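Local coordinates for protein NADH-rubredoxin oxidoreductase (Clostridium acetobutylicum, PDB 3KLJ) that catalyses the NADH-dependent reduction of rubredoxin, using one bound FAD per subunit to pass electrons down a chain that scavenges dioxygen in an anaerobe, at residues T86-D89 against L94-L97; S313-G318 against K361-I366. All coordinates share one frame; numbering follows the deposited sequence. Where two conformers were deposited one is given.

Interaction 1 of 2, residues T86-D89 against L94-L97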
ATOM      1  N   THR A  86      -1.798   0.666 -22.944  1.00 22.17           N
ATOM      2  CA  THR A  86      -3.227   0.972 -22.990  1.00 21.82           C
ATOM      3  C   THR A  86      -4.058  -0.257 -23.334  1.00 21.84           C
ATOM      4  O   THR A  86      -5.233  -0.316 -22.982  1.00 22.25           O
ATOM      5  CB  THR A  86      -3.565   2.079 -24.033  1.00 21.47           C
ATOM      6  OG1 THR A  86      -2.921   1.779 -25.272  1.00 19.97           O
ATOM      7  CG2 THR A  86      -3.113   3.454 -23.546  1.00 21.79           C
ATOM      8  N   SER A  87      -3.444  -1.220 -24.022  1.00 21.78           N
ATOM      9  CA  SER A  87      -4.143  -2.402 -24.543  1.00 22.00           C
ATOM     10  C   SER A  87      -3.282  -3.649 -24.455  1.00 21.55           C
ATOM     11  O   SER A  87      -2.054  -3.570 -24.542  1.00 21.56           O
ATOM     12  CB  SER A  87      -4.526  -2.197 -26.014  1.00 22.14           C
ATOM     13  OG  SER A  87      -5.854  -1.744 -26.150  1.00 23.63           O
ATOM     14  N   ILE A  88      -3.938  -4.796 -24.292  1.00 21.17           N
ATOM     15  CA  ILE A  88      -3.295  -6.102 -24.404  1.00 20.87           C
ATOM     16  C   ILE A  88      -4.083  -6.960 -25.396  1.00 20.80           C
ATOM     17  O   ILE A  88      -5.309  -7.061 -25.302  1.00 20.42           O
ATOM     18  CB  ILE A  88      -3.190  -6.861 -23.043  1.00 20.85           C
ATOM     19  CG1 ILE A  88      -2.471  -6.028 -21.983  1.00 20.06           C
ATOM     20  CG2 ILE A  88      -2.445  -8.189 -23.229  1.00 21.28           C
ATOM     21  CD1 ILE A  88      -2.612  -6.592 -20.558  1.00 21.08           C
ATOM     22  N   ASP A  89      -3.364  -7.560 -26.343  1.00 20.67           N
ATOM     23  CA  ASP A  89      -3.913  -8.539 -27.280  1.00 21.18           C
ATOM     24  C   ASP A  89      -3.269  -9.911 -27.002  1.00 21.32           C
ATOM     25  O   ASP A  89      -2.250 -10.262 -27.601  1.00 21.44           O
ATOM     26  CB  ASP A  89      -3.672  -8.062 -28.719  1.00 20.98           C
ATOM     27  CG  ASP A  89      -4.091  -9.076 -29.770  1.00 21.42           C
ATOM     28  OD1 ASP A  89      -3.789  -8.821 -30.951  1.00 21.60           O
ATOM     29  OD2 ASP A  89      -4.714 -10.112 -29.442  1.00 22.42           O
ATOM     30  N   LEU A  94       0.588  -9.124 -28.103  1.00 20.42           N
ATOM     31  CA  LEU A  94       0.980  -7.752 -28.406  1.00 20.25           C
ATOM     32  C   LEU A  94       0.414  -6.806 -27.358  1.00 20.13           C
ATOM     33  O   LEU A  94      -0.771  -6.881 -27.015  1.00 20.14           O
ATOM     34  CB  LEU A  94       0.499  -7.329 -29.804  1.00 20.22           C
ATOM     35  CG  LEU A  94       0.969  -8.070 -31.070  1.00 20.77           C
ATOM     36  CD1 LEU A  94       0.224  -7.565 -32.306  1.00 21.09           C
ATOM     37  CD2 LEU A  94       2.463  -7.931 -31.288  1.00 21.64           C
ATOM     38  N   VAL A  95       1.268  -5.924 -26.847  1.00 19.60           N
ATOM     39  CA  VAL A  95       0.840  -4.875 -25.941  1.00 19.20           C
ATOM     40  C   VAL A  95       0.889  -3.542 -26.684  1.00 19.39           C
ATOM     41  O   VAL A  95       1.891  -3.215 -27.325  1.00 19.16           O
ATOM     42  CB  VAL A  95       1.712  -4.854 -24.657  1.00 19.43           C
ATOM     43  CG1 VAL A  95       1.468  -3.594 -23.839  1.00 18.34           C
ATOM     44  CG2 VAL A  95       1.428  -6.100 -23.813  1.00 19.23           C
ATOM     45  N   THR A  96      -0.205  -2.787 -26.618  1.00 19.55           N
ATOM     46  CA  THR A  96      -0.277  -1.488 -27.284  1.00 19.59           C
ATOM     47  C   THR A  96      -0.046  -0.375 -26.277  1.00 20.09           C
ATOM     48  O   THR A  96      -0.697  -0.322 -25.227  1.00 19.43           O
ATOM     49  CB  THR A  96      -1.630  -1.268 -27.983  1.00 19.53           C
ATOM     50  OG1 THR A  96      -1.894  -2.364 -28.865  1.00 18.52           O
ATOM     51  CG2 THR A  96      -1.619   0.019 -28.786  1.00 19.96           C
ATOM     52  N   LEU A  97       0.887   0.506 -26.615  1.00 20.69           N
ATOM     53  CA  LEU A  97       1.208   1.661 -25.798  1.00 21.72           C
ATOM     54  C   LEU A  97       0.397   2.891 -26.205  1.00 22.60           C
ATOM     55  O   LEU A  97      -0.292   2.889 -27.236  1.00 22.34           O
ATOM     56  CB  LEU A  97       2.711   1.960 -25.873  1.00 21.62           C
ATOM     57  CG  LEU A  97       3.651   0.794 -25.544  1.00 21.87           C
ATOM     58  CD1 LEU A  97       5.056   1.054 -26.076  1.00 21.88           C
ATOM     59  CD2 LEU A  97       3.676   0.492 -24.046  1.00 21.24           C
TER
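Strands 86-89 and 94-97 run antiparallel, their axes 4.6 Å apart at 168°, and S87 with T96 and D89 with L94 form the hydrogen-bonded pairs on either side of the non-hydrogen-bonded pair I88 with V95. The ladder is regular at the D89 end, where D89 N to L94 O spans 2.8 Å and L94 N gives its hydrogen back to D89 O. At the other end it is broken by a classic beta bulge: T86 and S87 both face T96, whose carbonyl oxygen takes three donors. T86 N reaches T96 O at 2.7 Å with a nearly straight bond (170°), S87 N reaches the same oxygen at 3.1 Å, and T86 OG1 adds a third bond from well above the carbonyl plane. The hydroxyl can do so because chi1 of 48° sets OG1 between the backbone N and the carbonyl carbon; a threonine, with its short beta-branched alcohol, suits this spot. The two strands are the arms of a beta hairpin, continued by strand 102-104 into a three-stranded antiparallel sheet of the FAD-binding domain. The face bearing S87, D89, L94 and T96 is partly exposed and mostly polar: S87 CB lies against T96 CB at 3.6 Å, two small residues whose CB atoms meet across the pair, while D89 CB rests near L94 O and D89 OD2 makes a weak hydrogen bond to N92 N in the turn. The other face is buried and apolar. There I88 CG1 meets V95 CG2 at 4.3 Å, and both beta-branched residues, at home in extended chain, also pack on L108 of strand 107-110, where the hairpin layer meets the parallel sheet. V95 CA further makes a CA-H...O contact with S87 O.

Interaction 2 of 2, residues S313-G318 against K361-I366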
ATOM      1  N   SER A 313       3.348   3.023  17.814  1.00 26.07           N
ATOM      2  CA  SER A 313       3.349   1.780  17.053  1.00 25.86           C
ATOM      3  C   SER A 313       2.021   1.051  17.146  1.00 25.70           C
ATOM      4  O   SER A 313       1.418   0.995  18.223  1.00 26.42           O
ATOM      5  CB  SER A 313       4.442   0.868  17.591  1.00 26.17           C
ATOM      6  OG  SER A 313       4.189   0.549  18.951  1.00 26.17           O
ATOM      7  N   ILE A 314       1.583   0.460  16.034  1.00 24.71           N
ATOM      8  CA  ILE A 314       0.292  -0.244  15.991  1.00 24.02           C
ATOM      9  C   ILE A 314       0.402  -1.583  15.285  1.00 23.08           C
ATOM     10  O   ILE A 314       0.982  -1.669  14.210  1.00 22.93           O
ATOM     11  CB  ILE A 314      -0.798   0.589  15.265  1.00 23.92           C
ATOM     12  CG1 ILE A 314      -1.109   1.858  16.052  1.00 24.13           C
ATOM     13  CG2 ILE A 314      -2.078  -0.238  15.071  1.00 24.56           C
ATOM     14  CD1 ILE A 314      -1.813   2.906  15.254  1.00 24.79           C
ATOM     15  N   ILE A 315      -0.134  -2.635  15.889  1.00 21.63           N
ATOM     16  CA  ILE A 315      -0.373  -3.858  15.131  1.00 21.29           C
ATOM     17  C   ILE A 315      -1.839  -4.265  15.247  1.00 20.22           C
ATOM     18  O   ILE A 315      -2.418  -4.270  16.341  1.00 19.70           O
ATOM     19  CB  ILE A 315       0.617  -5.052  15.449  1.00 21.77           C
ATOM     20  CG1 ILE A 315      -0.004  -6.090  16.368  1.00 22.53           C
ATOM     21  CG2 ILE A 315       1.997  -4.586  15.969  1.00 23.15           C
ATOM     22  CD1 ILE A 315      -0.551  -7.260  15.628  1.00 23.48           C
ATOM     23  N   SER A 316      -2.431  -4.585  14.103  1.00 19.10           N
ATOM     24  CA  SER A 316      -3.843  -4.920  14.030  1.00 18.75           C
ATOM     25  C   SER A 316      -3.999  -6.214  13.261  1.00 18.89           C
ATOM     26  O   SER A 316      -3.361  -6.397  12.220  1.00 17.99           O
ATOM     27  CB  SER A 316      -4.630  -3.789  13.353  1.00 17.98           C
ATOM     28  OG  SER A 316      -6.003  -4.124  13.265  1.00 16.80           O
ATOM     29  N   CYS A 317      -4.869  -7.088  13.766  1.00 19.44           N
ATOM     30  CA  CYS A 317      -5.029  -8.424  13.196  0.50 19.95           C
ATOM     31  C   CYS A 317      -6.482  -8.861  13.123  1.00 20.42           C
ATOM     32  O   CYS A 317      -7.220  -8.760  14.095  1.00 20.26           O
ATOM     33  CB  CYS A 317      -4.227  -9.449  13.998  0.50 19.80           C
ATOM     34  SG  CYS A 317      -4.224 -11.111  13.272  0.50 19.25           S
ATOM     35  N   GLY A 318      -6.871  -9.365  11.956  1.00 21.06           N
ATOM     36  CA  GLY A 318      -8.218  -9.873  11.737  1.00 22.14           C
ATOM     37  C   GLY A 318      -9.220  -8.761  11.531  1.00 22.83           C
ATOM     38  O   GLY A 318      -8.872  -7.583  11.608  1.00 22.82           O
ATOM     39  N   LYS A 361       2.410 -11.462  19.691  1.00 18.07           N
ATOM     40  CA  LYS A 361       1.937 -12.663  20.395  1.00 18.45           C
ATOM     41  C   LYS A 361       0.475 -12.923  20.062  1.00 17.83           C
ATOM     42  O   LYS A 361       0.100 -14.052  19.770  1.00 17.08           O
ATOM     43  CB  LYS A 361       2.097 -12.517  21.908  1.00 18.52           C
ATOM     44  CG  LYS A 361       3.526 -12.619  22.402  1.00 20.79           C
ATOM     45  CD  LYS A 361       3.555 -12.389  23.906  1.00 23.61           C
ATOM     46  CE  LYS A 361       4.957 -12.478  24.468  1.00 25.78           C
ATOM     47  NZ  LYS A 361       5.782 -11.269  24.136  1.00 28.93           N
ATOM     48  N   LEU A 362      -0.339 -11.869  20.114  1.00 18.27           N
ATOM     49  CA  LEU A 362      -1.760 -11.964  19.767  1.00 18.85           C
ATOM     50  C   LEU A 362      -1.948 -12.369  18.305  1.00 19.10           C
ATOM     51  O   LEU A 362      -2.777 -13.217  17.996  1.00 19.43           O
ATOM     52  CB  LEU A 362      -2.486 -10.651  20.065  1.00 18.84           C
ATOM     53  CG  LEU A 362      -2.674 -10.305  21.554  1.00 18.71           C
ATOM     54  CD1 LEU A 362      -3.053  -8.853  21.692  1.00 16.43           C
ATOM     55  CD2 LEU A 362      -3.719 -11.197  22.221  1.00 18.12           C
ATOM     56  N   LYS A 363      -1.138 -11.779  17.426  1.00 19.96           N
ATOM     57  CA  LYS A 363      -1.082 -12.123  16.000  1.00 20.33           C
ATOM     58  C   LYS A 363      -0.859 -13.620  15.801  1.00 20.44           C
ATOM     59  O   LYS A 363      -1.608 -14.275  15.064  1.00 20.24           O
ATOM     60  CB  LYS A 363       0.059 -11.349  15.334  1.00 20.66           C
ATOM     61  CG  LYS A 363      -0.068 -11.148  13.822  1.00 22.60           C
ATOM     62  CD  LYS A 363       1.279 -11.259  13.078  1.00 25.16           C
ATOM     63  CE  LYS A 363       2.421 -10.445  13.710  1.00 25.65           C
ATOM     64  NZ  LYS A 363       3.758 -10.786  13.093  1.00 25.89           N
ATOM     65  N   LYS A 364       0.172 -14.148  16.462  1.00 20.63           N
ATOM     66  CA  LYS A 364       0.528 -15.566  16.375  1.00 21.00           C
ATOM     67  C   LYS A 364      -0.621 -16.451  16.858  1.00 20.79           C
ATOM     68  O   LYS A 364      -0.990 -17.414  16.185  1.00 20.66           O
ATOM     69  CB  LYS A 364       1.809 -15.859  17.169  1.00 21.04           C
ATOM     70  CG  LYS A 364       3.109 -15.561  16.414  1.00 23.24           C
ATOM     71  CD  LYS A 364       4.337 -15.768  17.299  1.00 25.32           C
ATOM     72  CE  LYS A 364       5.609 -15.988  16.489  1.00 27.75           C
ATOM     73  NZ  LYS A 364       6.030 -14.782  15.715  1.00 29.40           N
ATOM     74  N   ALA A 365      -1.185 -16.103  18.016  1.00 20.57           N
ATOM     75  CA  ALA A 365      -2.354 -16.792  18.572  1.00 20.49           C
ATOM     76  C   ALA A 365      -3.536 -16.831  17.600  1.00 20.58           C
ATOM     77  O   ALA A 365      -4.140 -17.887  17.403  1.00 20.35           O
ATOM     78  CB  ALA A 365      -2.773 -16.151  19.887  1.00 20.68           C
ATOM     79  N   ILE A 366      -3.865 -15.679  17.011  1.00 20.76           N
ATOM     80  CA  ILE A 366      -4.908 -15.588  15.982  1.00 21.06           C
ATOM     81  C   ILE A 366      -4.558 -16.459  14.771  1.00 21.34           C
ATOM     82  O   ILE A 366      -5.350 -17.320  14.371  1.00 21.41           O
ATOM     83  CB  ILE A 366      -5.141 -14.126  15.534  1.00 20.86           C
ATOM     84  CG1 ILE A 366      -5.780 -13.325  16.674  1.00 20.91           C
ATOM     85  CG2 ILE A 366      -6.025 -14.069  14.284  1.00 21.03           C
ATOM     86  CD1 ILE A 366      -5.589 -11.835  16.576  1.00 19.61           C
TER
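C317 and I366 make the closest contact between strand 313-317 and helix 361-366: in one of the two conformers of C317, its sulfur SG touches both I366 CG2 and I366 CD1 at 3.6 Å, resting against two ends of the branched side chain. C317 CB adds to this, 3.8 Å from I366 CD1. In that conformer SG stands anti to the backbone N (chi1 -174°), and the CB that carries it points toward the helix. One helical turn earlier, K363 supplies only the base of its chain: its CG is 4.2 Å from C317 SG, again in that conformer alone, and its CB is 4.1 Å from I315 CD1, the two side chains crossing at about a right angle. Bends at chi2 and chi3 then lead the lysine end away from the strand, so the aliphatic part packs while the amine is carried off; a long, amphipathic residue suits this edge of the interface. The strand and helix 356-367 belong to the C-terminal domain of the reductase, an antiparallel sheet with a helix packed against it, and their segments run almost parallel here, at 12° with axes 8.7 Å apart. No hydrogen bond joins them, and the meeting is apolar. I315 and C317, two residues apart, present their side chains to the helix, whereas S316 between them points away and gives its OG to Q185 O. Backbone bonds of I315 with V352 and of C317 with A350 hold the strand beside strand 346-353. That neighbouring strand also receives the helix: I366 touches I347 and A350, and the buried L362 packs on I347 and V352, while V356, in the same helix, meets I315.

Interactions 1 and 2 occupy opposite sides of the chain's centre, their own centres 42 Å apart and their nearest atoms about 33 Å apart, so neither touches the other. Each belongs to a different domain: 86-89 with 94-97 closes a hairpin in the FAD-binding domain, and 313-318 with 361-366 joins sheet to helix in the C-terminal domain. FAD lies nearer the first: the side chain of L97 is about 6 Å from the cofactor and that of V95 about 4 Å from the side chain of A85, a FAD-binding residue. In interaction 2 the side chain of I315 is about 13 Å from FAD.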